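Local coordinates for Lmo2184 protein (Listeria monocytogenes serovar 1/2a, PDB 5JOQ) that probably binds heme or a related iron-containing compound as the lipid-anchored substrate-binding component of an ABC transporter for iron uptake, at residues 167-172 against 190-195. Numbering follows the deposited sequence.
Sequences PTVLIL and DLVKLA
Val-192, the helix residue that meets Val-169 and Ile-171 of the strand, lies in a last helical turn tied by the backbone bond from Leu-194 N to Asp-190 O (2.9 Å). A second bond, from Ala-195 N to Leu-191 O (3.0 Å), carries this pattern to the residue where the chain leaves helical geometry. Across the interface the contact is purely apolar, and Val-192 divides its two methyls between two strand residues. Val-192 CG1 lies anti to the backbone N (chi1 168°) and meets Val-169 CG2 tip to tip at 4.0 Å, a normal contact distance. The other branch makes the tighter approach of the two, Val-192 CG2 reaching Ile-171 CD1 at 3.5 Å. In Ile-171, CD1 lies anti to CA (chi2 163°), which extends the long branch toward the helix; Ile-171 CG1 itself stays 4.0 Å from Val-192 CG2. Val-169 and Ile-171, two positions apart, point from the same face of the strand, and all three side chains are buried. Helix 187-194 thus packs on the sheet within the beta-alpha-beta crossover from strand 168-173 to its parallel neighbour 198-199, with strand 180-182 inserted in the connection. Leu-225 of strand 223-227 touches both valines, Val-182 of strand 180-182 adjoins Ile-171, and Met-283 of helix 276-288 covers Val-192 and Ala-195.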
ATOM      1  N   PRO A 167      27.588  17.162  -2.295  1.00 16.29           N
ATOM      2  CA  PRO A 167      27.663  15.702  -2.331  1.00 17.48           C
ATOM      3  C   PRO A 167      27.132  15.131  -3.649  1.00 15.55           C
ATOM      4  O   PRO A 167      26.318  15.767  -4.276  1.00 15.70           O
ATOM      5  CB  PRO A 167      26.703  15.295  -1.232  1.00 19.64           C
ATOM      6  CG  PRO A 167      25.650  16.333  -1.296  1.00 18.78           C
ATOM      7  CD  PRO A 167      26.334  17.605  -1.673  1.00 16.20           C
ATOM      8  N   THR A 168      27.582  13.954  -4.049  1.00 13.12           N
ATOM      9  CA  THR A 168      27.047  13.302  -5.226  1.00 12.80           C
ATOM     10  C   THR A 168      25.824  12.512  -4.697  1.00 15.72           C
ATOM     11  O   THR A 168      25.861  11.989  -3.599  1.00 13.52           O
ATOM     12  CB  THR A 168      28.060  12.368  -5.889  1.00 13.09           C
ATOM     13  OG1 THR A 168      28.534  11.443  -4.922  1.00 14.49           O
ATOM     14  CG2 THR A 168      29.233  13.163  -6.458  1.00 16.02           C
ATOM     15  N   VAL A 169      24.763  12.440  -5.479  1.00 11.38           N
ATOM     16  CA  VAL A 169      23.548  11.777  -5.060  1.00 12.15           C
ATOM     17  C   VAL A 169      22.950  10.793  -6.059  1.00 14.29           C
ATOM     18  O   VAL A 169      22.918  11.056  -7.232  1.00 11.39           O
ATOM     19  CB  VAL A 169      22.446  12.826  -4.757  1.00 10.45           C
ATOM     20  CG1 VAL A 169      21.194  12.177  -4.193  1.00 10.80           C
ATOM     21  CG2 VAL A 169      22.970  13.939  -3.868  1.00 12.10           C
ATOM     22  N   LEU A 170      22.463   9.671  -5.551  1.00 12.95           N
ATOM     23  CA  LEU A 170      21.779   8.694  -6.373  1.00 13.13           C
ATOM     24  C   LEU A 170      20.325   8.716  -5.894  1.00 10.78           C
ATOM     25  O   LEU A 170      20.061   8.566  -4.719  1.00 12.55           O
ATOM     26  CB  LEU A 170      22.378   7.309  -6.230  1.00 10.70           C
ATOM     27  CG  LEU A 170      21.505   6.158  -6.712  1.00 10.32           C
ATOM     28  CD1 LEU A 170      21.109   6.359  -8.158  1.00  8.93           C
ATOM     29  CD2 LEU A 170      22.189   4.823  -6.523  1.00 10.51           C
ATOM     30  N   ILE A 171      19.403   8.910  -6.822  1.00  8.45           N
ATOM     31  CA  ILE A 171      17.986   8.975  -6.505  1.00  8.25           C
ATOM     32  C   ILE A 171      17.259   7.734  -7.061  1.00 11.57           C
ATOM     33  O   ILE A 171      17.309   7.474  -8.245  1.00  9.47           O
ATOM     34  CB  ILE A 171      17.310  10.231  -7.083  1.00 10.65           C
ATOM     35  CG1 ILE A 171      18.079  11.501  -6.762  1.00 10.46           C
ATOM     36  CG2 ILE A 171      15.889  10.374  -6.577  1.00  8.53           C
ATOM     37  CD1 ILE A 171      17.684  12.660  -7.629  1.00  8.57           C
ATOM     38  N   LEU A 172      16.572   7.001  -6.199  1.00  9.91           N
ATOM     39  CA  LEU A 172      15.881   5.778  -6.620  1.00  8.29           C
ATOM     40  C   LEU A 172      14.390   5.964  -6.375  1.00 12.76           C
ATOM     41  O   LEU A 172      13.997   6.526  -5.350  1.00 13.88           O
ATOM     42  CB  LEU A 172      16.383   4.548  -5.821  1.00  8.50           C
ATOM     43  CG  LEU A 172      17.881   4.230  -5.934  1.00 10.61           C
ATOM     44  CD1 LEU A 172      18.239   3.054  -5.005  1.00 10.31           C
ATOM     45  CD2 LEU A 172      18.249   3.923  -7.384  1.00  8.75           C
ATOM     46  N   ASP A 190      14.987  17.559  -9.785  1.00 11.28           N
ATOM     47  CA  ASP A 190      15.065  19.016  -9.722  1.00 12.09           C
ATOM     48  C   ASP A 190      15.311  19.501  -8.288  1.00 13.79           C
ATOM     49  O   ASP A 190      16.079  20.444  -8.064  1.00 11.03           O
ATOM     50  CB  ASP A 190      13.777  19.624 -10.290  1.00 10.52           C
ATOM     51  CG  ASP A 190      13.923  21.089 -10.613  1.00 13.75           C
ATOM     52  OD1 ASP A 190      14.951  21.448 -11.235  1.00 12.00           O
ATOM     53  OD2 ASP A 190      13.047  21.887 -10.247  1.00 14.44           O
ATOM     54  N   LEU A 191      14.661  18.875  -7.296  1.00 11.51           N
ATOM     55  CA  LEU A 191      14.898  19.286  -5.904  1.00 13.00           C
ATOM     56  C   LEU A 191      16.347  19.059  -5.505  1.00 11.81           C
ATOM     57  O   LEU A 191      16.969  19.917  -4.864  1.00 11.82           O
ATOM     58  CB  LEU A 191      13.971  18.517  -4.947  1.00 10.26           C
ATOM     59  CG  LEU A 191      12.474  18.778  -5.103  1.00 11.76           C
ATOM     60  CD1 LEU A 191      11.759  17.813  -4.144  1.00 12.00           C
ATOM     61  CD2 LEU A 191      12.181  20.215  -4.633  1.00 13.51           C
ATOM     62  N   VAL A 192      16.897  17.887  -5.852  1.00 10.09           N
ATOM     63  CA  VAL A 192      18.295  17.607  -5.543  1.00 11.35           C
ATOM     64  C   VAL A 192      19.197  18.657  -6.186  1.00 13.51           C
ATOM     65  O   VAL A 192      20.109  19.194  -5.547  1.00 12.58           O
ATOM     66  CB  VAL A 192      18.672  16.190  -6.003  1.00 11.96           C
ATOM     67  CG1 VAL A 192      20.200  16.001  -5.948  1.00  9.98           C
ATOM     68  CG2 VAL A 192      17.983  15.122  -5.096  1.00 10.80           C
ATOM     69  N   LYS A 193      18.946  18.962  -7.464  0.62 12.04           N
ATOM     70  CA  LYS A 193      19.755  19.953  -8.175  0.62 12.66           C
ATOM     71  C   LYS A 193      19.696  21.310  -7.485  0.62 12.77           C
ATOM     72  O   LYS A 193      20.721  21.976  -7.292  0.62 14.44           O
ATOM     73  CB  LYS A 193      19.262  20.083  -9.624  0.62 13.60           C
ATOM     74  CG  LYS A 193      20.078  21.100 -10.474  0.62 15.87           C
ATOM     75  CD  LYS A 193      19.553  21.226 -11.929  0.62 18.43           C
ATOM     76  CE  LYS A 193      18.441  22.285 -12.047  0.62 20.84           C
ATOM     77  NZ  LYS A 193      17.968  22.560 -13.463  0.62 21.96           N
ATOM     78  N   LEU A 194      18.490  21.765  -7.161  1.00 12.19           N
ATOM     79  CA  LEU A 194      18.331  23.096  -6.583  1.00 13.01           C
ATOM     80  C   LEU A 194      18.990  23.185  -5.216  1.00 13.38           C
ATOM     81  O   LEU A 194      19.503  24.246  -4.845  1.00 14.30           O
ATOM     82  CB  LEU A 194      16.847  23.433  -6.477  1.00 15.45           C
ATOM     83  CG  LEU A 194      16.111  23.665  -7.832  1.00 17.12           C
ATOM     84  CD1 LEU A 194      14.606  23.775  -7.581  1.00 17.46           C
ATOM     85  CD2 LEU A 194      16.595  24.899  -8.567  1.00 17.75           C
ATOM     86  N   ALA A 195      18.967  22.091  -4.452  1.00 12.80           N
ATOM     87  CA  ALA A 195      19.631  22.055  -3.140  1.00 14.91           C
ATOM     88  C   ALA A 195      21.131  21.802  -3.243  1.00 15.31           C
ATOM     89  O   ALA A 195      21.810  21.646  -2.210  1.00 17.33           O
ATOM     90  CB  ALA A 195      18.971  20.989  -2.261  1.00 13.33           C
TER